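Local coordinates for protein Cd1 (Flavonifractor plautii, PDB 7D39) that probably reduces the double bond of flavones and flavonols as an FMN-containing ene-reductase, opening the breakdown of these plant compounds in gut bacteria, at residues M18-M29 against V187-A198; V215-F224 against S250-A261. One frame throughout, in Å; residues are numbered along the deposited sequence.

Interaction 1 (M18-M29 against V187-A198); sequences MCIEALMGAKEM and VARAHQIGRNIA
Two helices on the same face of a flavodoxin-like parallel sheet, 14-28 and 184-202, meet here glycine to glycine: G25 and G194 let the axes of segments 18-28 and 187-198 approach to 6.4 Å and cross at -48°. The backbones touch directly. G194 CA offers a CA-H...O contact to A22 O at 3.2 Å, and A22 CA offers another to A190 O.

Beside this seam H191 drops as a knob among E21, M24, G25 and E28. H191 CG swings trans to the backbone N (chi1 -172°), which lays one ring face over G25 CA, 3.6 Å from the H191 ring centroid. Both ring nitrogens donate to carboxylates: H191 ND1 reaches E21 OE1 on its anti side (3.2 Å), while H191 NE2 makes a short bond to E28 OE1 (2.6 Å, 150°), on the syn side but tilted well out of the carboxylate plane. Two acidic partners would favour a protonated imidazole. E28 OE1 also takes R195 NE at 2.9 Å in a salt bridge whose NE hydrogen bond is weak; R195 NH2 to E28 OE2 is straighter. The guanidinium lies with H191 CD2 over its centre and Q192 OE1 at its edge.

Apolar groups fill the ends: M18 CE, a selenomethionine methyl, meets A190 CB at 3.6 Å, and A26 and M29 pack on A198. Beneath, A22 rests on strand 82-88, A190 on strand 138-144, and M18 on F174 of strand 167-174.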
loop_
_atom_site.group_PDB
_atom_site.type_symbol
_atom_site.label_atom_id
_atom_site.label_comp_id
_atom_site.label_asym_id
_atom_site.label_seq_id
_atom_site.Cartn_x
_atom_site.Cartn_y
_atom_site.Cartn_z
HETATM N N MSE A 18 4.424 15.905 -11.394
HETATM C CA MSE A 18 3.542 14.850 -11.883
HETATM C C MSE A 18 2.302 14.758 -11.021
HETATM O O MSE A 18 1.187 14.543 -11.513
HETATM C CB MSE A 18 4.255 13.493 -11.891
HETATM C CG MSE A 18 5.466 13.472 -12.787
HETATM SE SE MSE A 18 4.937 13.438 -14.679
HETATM C CE MSE A 18 4.417 11.550 -14.789
ATOM N N CYS A 19 2.509 14.889 -9.712
ATOM C CA CYS A 19 1.382 14.855 -8.796
ATOM C C CYS A 19 0.443 16.027 -9.066
ATOM O O CYS A 19 -0.778 15.856 -9.173
ATOM C CB CYS A 19 1.887 14.865 -7.355
ATOM S SG CYS A 19 0.576 14.618 -6.148
ATOM N N ILE A 20 0.999 17.225 -9.209
ATOM C CA ILE A 20 0.146 18.386 -9.421
ATOM C C ILE A 20 -0.534 18.305 -10.781
ATOM O O ILE A 20 -1.720 18.619 -10.919
ATOM C CB ILE A 20 0.965 19.672 -9.235
ATOM C CG1 ILE A 20 1.308 19.826 -7.744
ATOM C CG2 ILE A 20 0.197 20.877 -9.752
ATOM C CD1 ILE A 20 2.488 20.731 -7.474
ATOM N N GLU A 21 0.192 17.842 -11.796
ATOM C CA GLU A 21 -0.415 17.616 -13.102
ATOM C C GLU A 21 -1.581 16.636 -13.005
ATOM O O GLU A 21 -2.594 16.784 -13.702
ATOM C CB GLU A 21 0.644 17.092 -14.068
ATOM C CG GLU A 21 0.156 16.839 -15.467
ATOM C CD GLU A 21 0.008 18.119 -16.258
ATOM O OE1 GLU A 21 -1.000 18.246 -16.980
ATOM O OE2 GLU A 21 0.895 18.994 -16.148
ATOM N N ALA A 22 -1.449 15.608 -12.165
ATOM C CA ALA A 22 -2.593 14.734 -11.935
ATOM C C ALA A 22 -3.715 15.501 -11.251
ATOM O O ALA A 22 -4.888 15.341 -11.601
ATOM C CB ALA A 22 -2.177 13.508 -11.121
ATOM N N LEU A 23 -3.376 16.369 -10.297
ATOM C CA LEU A 23 -4.419 17.156 -9.647
ATOM C C LEU A 23 -5.144 18.045 -10.654
ATOM O O LEU A 23 -6.366 18.233 -10.566
ATOM C CB LEU A 23 -3.820 17.981 -8.510
ATOM C CG LEU A 23 -3.366 17.177 -7.279
ATOM C CD1 LEU A 23 -2.938 18.097 -6.170
ATOM C CD2 LEU A 23 -4.471 16.248 -6.778
HETATM N N MSE A 24 -4.419 18.581 -11.631
HETATM C CA MSE A 24 -5.050 19.414 -12.649
HETATM C C MSE A 24 -6.078 18.642 -13.476
HETATM O O MSE A 24 -7.197 19.101 -13.686
HETATM C CB MSE A 24 -3.994 20.025 -13.561
HETATM C CG MSE A 24 -3.326 21.232 -12.951
HETATM SE SE MSE A 24 -1.688 21.747 -13.894
HETATM C CE MSE A 24 -1.427 23.474 -13.051
ATOM N N GLY A 25 -5.688 17.461 -13.951
ATOM C CA GLY A 25 -6.644 16.612 -14.637
ATOM C C GLY A 25 -7.842 16.281 -13.771
ATOM O O GLY A 25 -8.975 16.251 -14.251
ATOM N N ALA A 26 -7.608 16.028 -12.485
ATOM C CA ALA A 26 -8.720 15.787 -11.573
ATOM C C ALA A 26 -9.624 17.008 -11.471
ATOM O O ALA A 26 -10.853 16.875 -11.445
ATOM C CB ALA A 26 -8.197 15.393 -10.192
ATOM N N LYS A 27 -9.049 18.210 -11.403
ATOM C CA LYS A 27 -9.909 19.385 -11.336
ATOM C C LYS A 27 -10.683 19.558 -12.636
ATOM O O LYS A 27 -11.866 19.916 -12.622
ATOM C CB LYS A 27 -9.107 20.649 -11.020
ATOM C CG LYS A 27 -10.024 21.877 -10.850
ATOM C CD LYS A 27 -9.294 23.104 -10.350
ATOM C CE LYS A 27 -10.141 23.881 -9.353
ATOM N NZ LYS A 27 -11.453 24.296 -9.917
ATOM N N GLU A 28 -10.026 19.305 -13.770
ATOM C CA GLU A 28 -10.705 19.346 -15.061
ATOM C C GLU A 28 -11.970 18.502 -15.046
ATOM O O GLU A 28 -12.945 18.834 -15.724
ATOM C CB GLU A 28 -9.753 18.857 -16.154
ATOM C CG GLU A 28 -10.217 19.058 -17.575
ATOM C CD GLU A 28 -9.247 18.463 -18.572
ATOM O OE1 GLU A 28 -8.525 17.514 -18.210
ATOM O OE2 GLU A 28 -9.194 18.946 -19.716
HETATM N N MSE A 29 -11.973 17.418 -14.273
HETATM C CA MSE A 29 -13.136 16.556 -14.121
HETATM C C MSE A 29 -14.104 17.062 -13.057
HETATM O O MSE A 29 -15.130 16.447 -12.817
HETATM C CB MSE A 29 -12.695 15.137 -13.774
HETATM C CG MSE A 29 -11.809 14.507 -14.829
HETATM SE SE MSE A 29 -12.744 14.291 -16.527
HETATM C CE MSE A 29 -11.546 15.280 -17.690
ATOM N N VAL A 187 4.009 13.635 -19.253
ATOM C CA VAL A 187 3.239 14.534 -18.402
ATOM C C VAL A 187 1.754 14.376 -18.696
ATOM O O VAL A 187 0.923 14.362 -17.784
ATOM C CB VAL A 187 3.718 15.987 -18.600
ATOM C CG1 VAL A 187 2.854 16.967 -17.811
ATOM C CG2 VAL A 187 5.165 16.120 -18.187
ATOM N N ALA A 188 1.406 14.227 -19.979
ATOM C CA ALA A 188 0.027 13.969 -20.362
ATOM C C ALA A 188 -0.488 12.693 -19.719
ATOM O O ALA A 188 -1.681 12.594 -19.409
ATOM C CB ALA A 188 -0.093 13.905 -21.894
ATOM N N ARG A 189 0.399 11.732 -19.453
ATOM C CA ARG A 189 -0.031 10.502 -18.788
ATOM C C ARG A 189 -0.371 10.749 -17.321
ATOM O O ARG A 189 -1.338 10.184 -16.800
ATOM C CB ARG A 189 1.047 9.428 -18.926
ATOM C CG ARG A 189 0.723 8.128 -18.214
ATOM C CD ARG A 189 -0.337 7.302 -18.958
ATOM N NE ARG A 189 -0.577 6.038 -18.270
ATOM C CZ ARG A 189 -1.777 5.567 -17.945
ATOM N NH1 ARG A 189 -2.874 6.236 -18.275
ATOM N NH2 ARG A 189 -1.875 4.414 -17.296
ATOM N N ALA A 190 0.410 11.584 -16.632
ATOM C CA ALA A 190 0.015 11.999 -15.289
ATOM C C ALA A 190 -1.333 12.704 -15.316
ATOM O O ALA A 190 -2.181 12.472 -14.448
ATOM C CB ALA A 190 1.076 12.914 -14.672
ATOM N N HIS A 191 -1.546 13.568 -16.311
ATOM C CA HIS A 191 -2.825 14.248 -16.447
ATOM C C HIS A 191 -3.979 13.249 -16.583
ATOM O O HIS A 191 -5.016 13.386 -15.926
ATOM C CB HIS A 191 -2.783 15.186 -17.656
ATOM C CG HIS A 191 -3.988 16.064 -17.767
ATOM N ND1 HIS A 191 -4.052 17.314 -17.189
ATOM C CD2 HIS A 191 -5.184 15.869 -18.373
ATOM C CE1 HIS A 191 -5.234 17.853 -17.441
ATOM N NE2 HIS A 191 -5.936 17.000 -18.163
ATOM N N GLN A 192 -3.834 12.254 -17.462
ATOM C CA GLN A 192 -4.891 11.255 -17.619
ATOM C C GLN A 192 -5.120 10.474 -16.328
ATOM O O GLN A 192 -6.269 10.194 -15.954
ATOM C CB GLN A 192 -4.558 10.297 -18.756
ATOM C CG GLN A 192 -5.712 9.398 -19.115
ATOM C CD GLN A 192 -6.868 10.172 -19.751
ATOM O OE1 GLN A 192 -6.658 11.008 -20.630
ATOM N NE2 GLN A 192 -8.091 9.910 -19.287
ATOM N N ILE A 193 -4.041 10.108 -15.634
ATOM C CA ILE A 193 -4.182 9.414 -14.356
ATOM C C ILE A 193 -5.024 10.245 -13.392
ATOM O O ILE A 193 -5.848 9.713 -12.634
ATOM C CB ILE A 193 -2.790 9.079 -13.786
ATOM C CG1 ILE A 193 -2.186 7.934 -14.599
ATOM C CG2 ILE A 193 -2.842 8.726 -12.288
ATOM C CD1 ILE A 193 -0.843 7.457 -14.109
ATOM N N GLY A 194 -4.864 11.566 -13.436
ATOM C CA GLY A 194 -5.679 12.426 -12.589
ATOM C C GLY A 194 -7.134 12.469 -13.018
ATOM O O GLY A 194 -8.039 12.547 -12.178
ATOM N N ARG A 195 -7.385 12.441 -14.333
ATOM C CA ARG A 195 -8.756 12.266 -14.810
ATOM C C ARG A 195 -9.343 10.953 -14.290
ATOM O O ARG A 195 -10.482 10.910 -13.817
ATOM C CB ARG A 195 -8.813 12.302 -16.346
ATOM C CG ARG A 195 -8.698 13.687 -16.996
ATOM C CD ARG A 195 -8.535 13.534 -18.509
ATOM N NE ARG A 195 -8.711 14.785 -19.246
ATOM C CZ ARG A 195 -8.241 15.010 -20.475
ATOM N NH1 ARG A 195 -7.543 14.068 -21.105
ATOM N NH2 ARG A 195 -8.456 16.180 -21.072
ATOM N N ASN A 196 -8.567 9.874 -14.368
ATOM C CA ASN A 196 -9.041 8.570 -13.917
ATOM C C ASN A 196 -9.420 8.581 -12.439
ATOM O O ASN A 196 -10.541 8.203 -12.075
ATOM C CB ASN A 196 -7.976 7.518 -14.203
ATOM C CG ASN A 196 -7.803 7.284 -15.673
ATOM O OD1 ASN A 196 -8.509 7.882 -16.469
ATOM N ND2 ASN A 196 -6.870 6.423 -16.047
ATOM N N ILE A 197 -8.505 9.001 -11.559
ATOM C CA ILE A 197 -8.841 8.965 -10.138
ATOM C C ILE A 197 -10.095 9.791 -9.868
ATOM O O ILE A 197 -10.927 9.426 -9.026
ATOM C CB ILE A 197 -7.646 9.427 -9.278
ATOM C CG1 ILE A 197 -7.857 9.045 -7.814
ATOM C CG2 ILE A 197 -7.460 10.912 -9.359
ATOM C CD1 ILE A 197 -8.016 7.552 -7.577
ATOM N N ALA A 198 -10.278 10.884 -10.607
ATOM C CA ALA A 198 -11.439 11.740 -10.399
ATOM C C ALA A 198 -12.727 11.042 -10.820
ATOM O O ALA A 198 -13.718 11.056 -10.084
ATOM C CB ALA A 198 -11.262 13.058 -11.158
#

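Interaction 2 (V215-F224 against S250-A261); sequences VCPHCHSRNF and SFTFPAEQLEHA
F251 has its CG trans to the backbone N (chi1 -179°), while F224 turns its CG beside its own N (chi1 -70°). In what resembles a zinc ribbon, the F224 ring, at the start of strand 224-227, meets the F251 ring on strand 248-252, the two strands outermost in a four-stranded antiparallel sheet. F224 CE1 stands over the centre of one F251 face, 3.6 Å from F251 CD1, with the planes inclined at 48°. P217 CD comes to the F251 rim, 3.9 Å from F251 CD2, and also touches the F253 edge; V215 CG1 packs against F251 CB.

In the C-P-H-C knuckle, C219 SG is modelled as bonded to C216, C233 and C236 at once, more than one sulfur can carry, so all three disulfides are doubtful; the four cysteines are consistent with a metal site modelled without its metal.

Farther along, H218 extends to the 3-10 turn 255-259. L258 CD2 lies over one face of its imidazole, A261 CB approaches H218 NE2 at 3.9 Å, and that nitrogen is hydrogen-bonded to D263 OD1. The polar tie between the segments is a water, which donates to V215 O at 3.0 Å and accepts from F251 N at 3.1 Å.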
loop_
_atom_site.group_PDB
_atom_site.type_symbol
_atom_site.label_atom_id
_atom_site.label_comp_id
_atom_site.label_asym_id
_atom_site.label_seq_id
_atom_site.Cartn_x
_atom_site.Cartn_y
_atom_site.Cartn_z
ATOM N N VAL A 215 0.549 -10.151 -14.493
ATOM C CA VAL A 215 0.571 -11.605 -14.621
ATOM C C VAL A 215 -0.451 -12.257 -13.695
ATOM O O VAL A 215 -1.213 -13.125 -14.117
ATOM C CB VAL A 215 1.989 -12.168 -14.368
ATOM C CG1 VAL A 215 1.952 -13.688 -14.229
ATOM C CG2 VAL A 215 2.946 -11.769 -15.484
ATOM N N CYS A 216 -0.471 -11.859 -12.413
ATOM C CA CYS A 216 -1.484 -12.321 -11.467
ATOM C C CYS A 216 -2.839 -11.807 -11.936
ATOM O O CYS A 216 -3.064 -10.591 -11.971
ATOM C CB CYS A 216 -1.181 -11.843 -10.033
ATOM S SG CYS A 216 -2.439 -12.214 -8.749
ATOM N N PRO A 217 -3.757 -12.689 -12.318
ATOM C CA PRO A 217 -5.072 -12.217 -12.774
ATOM C C PRO A 217 -5.872 -11.551 -11.674
ATOM O O PRO A 217 -6.813 -10.802 -11.962
ATOM C CB PRO A 217 -5.759 -13.499 -13.263
ATOM C CG PRO A 217 -4.669 -14.548 -13.328
ATOM C CD PRO A 217 -3.649 -14.154 -12.323
ATOM N N HIS A 218 -5.521 -11.776 -10.432
ATOM C CA HIS A 218 -6.249 -11.203 -9.324
ATOM C C HIS A 218 -5.595 -9.914 -8.812
ATOM O O HIS A 218 -6.254 -8.932 -8.699
ATOM C CB HIS A 218 -6.377 -12.259 -8.239
ATOM C CG HIS A 218 -6.912 -11.755 -6.950
ATOM N ND1 HIS A 218 -8.243 -11.520 -6.741
ATOM C CD2 HIS A 218 -6.290 -11.429 -5.801
ATOM C CE1 HIS A 218 -8.423 -11.080 -5.516
ATOM N NE2 HIS A 218 -7.252 -11.014 -4.926
ATOM N N CYS A 219 -4.284 -9.972 -8.566
ATOM C CA CYS A 219 -3.391 -8.899 -8.027
ATOM C C CYS A 219 -3.121 -7.815 -9.136
ATOM O O CYS A 219 -3.187 -6.646 -8.880
ATOM C CB CYS A 219 -2.053 -9.454 -7.324
ATOM S SG CYS A 219 -1.630 -11.241 -6.929
ATOM N N HIS A 220 -2.877 -8.262 -10.358
ATOM C CA HIS A 220 -2.237 -7.591 -11.508
ATOM C C HIS A 220 -0.750 -7.399 -11.421
ATOM O O HIS A 220 -0.148 -6.853 -12.286
ATOM C CB HIS A 220 -2.924 -6.326 -12.040
ATOM C CG HIS A 220 -4.373 -6.493 -12.289
ATOM N ND1 HIS A 220 -5.326 -5.820 -11.577
ATOM C CD2 HIS A 220 -5.040 -7.270 -13.165
ATOM C CE1 HIS A 220 -6.516 -6.177 -11.998
ATOM N NE2 HIS A 220 -6.367 -7.054 -12.961
ATOM N N SER A 221 -0.190 -7.933 -10.373
ATOM C CA SER A 221 1.209 -7.938 -10.083
ATOM C C SER A 221 2.041 -8.661 -11.115
ATOM O O SER A 221 1.589 -9.562 -11.736
ATOM C CB SER A 221 1.391 -8.597 -8.736
ATOM O OG SER A 221 2.712 -8.673 -8.387
ATOM N N ARG A 222 3.280 -8.247 -11.251
ATOM C CA ARG A 222 4.280 -8.985 -11.964
ATOM C C ARG A 222 5.417 -9.540 -11.106
ATOM O O ARG A 222 6.368 -10.042 -11.619
ATOM C CB ARG A 222 4.823 -8.137 -13.110
ATOM C CG ARG A 222 3.778 -7.646 -14.082
ATOM C CD ARG A 222 4.392 -7.026 -15.297
ATOM N NE ARG A 222 3.383 -6.641 -16.252
ATOM C CZ ARG A 222 3.053 -7.356 -17.319
ATOM N NH1 ARG A 222 3.646 -8.485 -17.565
ATOM N NH2 ARG A 222 2.135 -6.944 -18.122
ATOM N N ASN A 223 5.274 -9.455 -9.800
ATOM C CA ASN A 223 6.288 -9.895 -8.862
ATOM C C ASN A 223 5.903 -11.210 -8.171
ATOM O O ASN A 223 4.839 -11.365 -7.656
ATOM C CB ASN A 223 6.560 -8.816 -7.797
ATOM C CG ASN A 223 7.248 -7.594 -8.350
ATOM O OD1 ASN A 223 6.691 -6.878 -9.099
ATOM N ND2 ASN A 223 8.483 -7.402 -7.987
ATOM N N PHE A 224 6.824 -12.145 -8.176
ATOM C CA PHE A 224 6.563 -13.498 -7.743
ATOM C C PHE A 224 7.744 -14.005 -6.963
ATOM O O PHE A 224 8.845 -13.729 -7.294
ATOM C CB PHE A 224 6.229 -14.424 -8.926
ATOM C CG PHE A 224 4.922 -14.141 -9.544
ATOM C CD1 PHE A 224 3.779 -14.629 -9.002
ATOM C CD2 PHE A 224 4.832 -13.304 -10.611
ATOM C CE1 PHE A 224 2.552 -14.346 -9.548
ATOM C CE2 PHE A 224 3.623 -12.991 -11.142
ATOM C CZ PHE A 224 2.476 -13.529 -10.625
ATOM N N SER A 250 2.181 -16.550 -17.438
ATOM C CA SER A 250 0.818 -16.568 -16.932
ATOM C C SER A 250 0.814 -17.222 -15.557
ATOM O O SER A 250 1.733 -17.965 -15.199
ATOM C CB SER A 250 -0.103 -17.332 -17.884
ATOM O OG SER A 250 0.484 -18.578 -18.230
ATOM N N PHE A 251 -0.242 -16.962 -14.787
ATOM C CA PHE A 251 -0.286 -17.404 -13.395
ATOM C C PHE A 251 -1.629 -18.056 -13.098
ATOM O O PHE A 251 -2.673 -17.415 -13.240
ATOM C CB PHE A 251 -0.026 -16.219 -12.452
ATOM C CG PHE A 251 -0.033 -16.574 -10.991
ATOM C CD1 PHE A 251 0.903 -17.450 -10.471
ATOM C CD2 PHE A 251 -0.961 -16.008 -10.135
ATOM C CE1 PHE A 251 0.902 -17.770 -9.122
ATOM C CE2 PHE A 251 -0.969 -16.325 -8.786
ATOM C CZ PHE A 251 -0.032 -17.208 -8.282
ATOM N N THR A 252 -1.600 -19.322 -12.672
ATOM C CA THR A 252 -2.806 -20.048 -12.302
ATOM C C THR A 252 -2.752 -20.459 -10.834
ATOM O O THR A 252 -1.681 -20.563 -10.231
ATOM C CB THR A 252 -3.018 -21.294 -13.176
ATOM O OG1 THR A 252 -1.846 -22.119 -13.138
ATOM C CG2 THR A 252 -3.314 -20.893 -14.619
ATOM N N PHE A 253 -3.929 -20.714 -10.271
ATOM C CA PHE A 253 -4.052 -21.061 -8.862
ATOM C C PHE A 253 -5.399 -21.731 -8.647
ATOM O O PHE A 253 -6.358 -21.465 -9.384
ATOM C CB PHE A 253 -3.925 -19.822 -7.968
ATOM C CG PHE A 253 -4.902 -18.737 -8.301
ATOM C CD1 PHE A 253 -6.131 -18.678 -7.672
ATOM C CD2 PHE A 253 -4.587 -17.777 -9.251
ATOM C CE1 PHE A 253 -7.025 -17.681 -7.974
ATOM C CE2 PHE A 253 -5.476 -16.771 -9.559
ATOM C CZ PHE A 253 -6.695 -16.722 -8.922
ATOM N N PRO A 254 -5.441 -22.660 -7.727
ATOM C CA PRO A 254 -6.673 -23.341 -7.397
ATOM C C PRO A 254 -7.579 -22.301 -6.898
ATOM O O PRO A 254 -7.222 -21.560 -6.033
ATOM C CB PRO A 254 -6.273 -24.249 -6.262
ATOM C CG PRO A 254 -5.013 -23.709 -5.750
ATOM C CD PRO A 254 -4.324 -23.150 -6.931
ATOM N N ALA A 255 -8.827 -22.335 -7.301
ATOM C CA ALA A 255 -9.770 -21.271 -6.990
ATOM C C ALA A 255 -10.055 -21.081 -5.520
ATOM O O ALA A 255 -10.528 -20.083 -5.084
ATOM C CB ALA A 255 -11.069 -21.530 -7.698
ATOM N N GLU A 256 -9.832 -22.111 -4.772
ATOM C CA GLU A 256 -10.047 -22.053 -3.331
ATOM C C GLU A 256 -9.044 -21.124 -2.649
ATOM O O GLU A 256 -9.333 -20.576 -1.578
ATOM C CB GLU A 256 -9.978 -23.465 -2.742
ATOM C CG GLU A 256 -10.249 -23.547 -1.248
ATOM C CD GLU A 256 -9.009 -23.279 -0.414
ATOM O OE1 GLU A 256 -9.147 -23.036 0.809
ATOM O OE2 GLU A 256 -7.895 -23.306 -0.986
ATOM N N GLN A 257 -7.863 -20.935 -3.251
ATOM C CA GLN A 257 -6.890 -19.989 -2.712
ATOM C C GLN A 257 -7.475 -18.588 -2.581
ATOM O O GLN A 257 -7.013 -17.800 -1.750
ATOM C CB GLN A 257 -5.641 -19.954 -3.598
ATOM C CG GLN A 257 -4.574 -20.970 -3.236
ATOM C CD GLN A 257 -3.775 -20.564 -2.003
ATOM O OE1 GLN A 257 -3.188 -19.480 -1.957
ATOM N NE2 GLN A 257 -3.748 -21.434 -1.003
ATOM N N LEU A 258 -8.487 -18.253 -3.392
ATOM C CA LEU A 258 -9.094 -16.929 -3.302
ATOM C C LEU A 258 -9.546 -16.608 -1.888
ATOM O O LEU A 258 -9.524 -15.447 -1.474
ATOM C CB LEU A 258 -10.278 -16.834 -4.256
ATOM C CG LEU A 258 -9.932 -16.207 -5.599
ATOM C CD1 LEU A 258 -11.120 -16.283 -6.548
ATOM C CD2 LEU A 258 -9.495 -14.776 -5.387
ATOM N N GLU A 259 -9.980 -17.618 -1.142
ATOM C CA GLU A 259 -10.363 -17.424 0.247
ATOM C C GLU A 259 -9.213 -16.940 1.113
ATOM O O GLU A 259 -9.457 -16.389 2.190
ATOM C CB GLU A 259 -10.892 -18.739 0.823
ATOM C CG GLU A 259 -12.283 -19.094 0.378
ATOM C CD GLU A 259 -13.126 -19.511 1.552
ATOM O OE1 GLU A 259 -14.206 -18.908 1.755
ATOM O OE2 GLU A 259 -12.689 -20.417 2.295
ATOM N N HIS A 260 -7.971 -17.179 0.700
ATOM C CA HIS A 260 -6.807 -16.833 1.503
ATOM C C HIS A 260 -6.111 -15.571 1.024
ATOM O O HIS A 260 -5.226 -15.065 1.726
ATOM C CB HIS A 260 -5.815 -18.000 1.509
ATOM C CG HIS A 260 -6.373 -19.247 2.116
ATOM N ND1 HIS A 260 -6.112 -19.622 3.417
ATOM C CD2 HIS A 260 -7.213 -20.184 1.615
ATOM C CE1 HIS A 260 -6.755 -20.745 3.685
ATOM N NE2 HIS A 260 -7.430 -21.107 2.608
ATOM N N ALA A 261 -6.504 -15.045 -0.135
ATOM C CA ALA A 261 -5.803 -13.924 -0.749
ATOM C C ALA A 261 -5.721 -12.734 0.201
ATOM O O ALA A 261 -6.725 -12.331 0.793
ATOM C CB ALA A 261 -6.506 -13.524 -2.047
HETATM O O HOH W 1 -1.938 -14.867 -16.386
#

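The two contacts sit in different parts of the chain, their centres about 30 Å apart and their nearest atoms about 12 Å, and they follow one another in sequence without sharing a helix or strand. Interaction 1 joins helices covering the parallel sheet of the flavin-binding domain: its glycine-alanine seam is buried, while charged groups clamp the outer side. Interaction 2 belongs to the smaller antiparallel sheet and its cysteine loop, where aromatic rings, a proline and aliphatic groups do the packing; it too is partly buried, with F251 and C216 inside and P217 and L258 exposed. The first buries 702 Å² against 393 Å² for the second, matching two continuous helices against loops and a strand end.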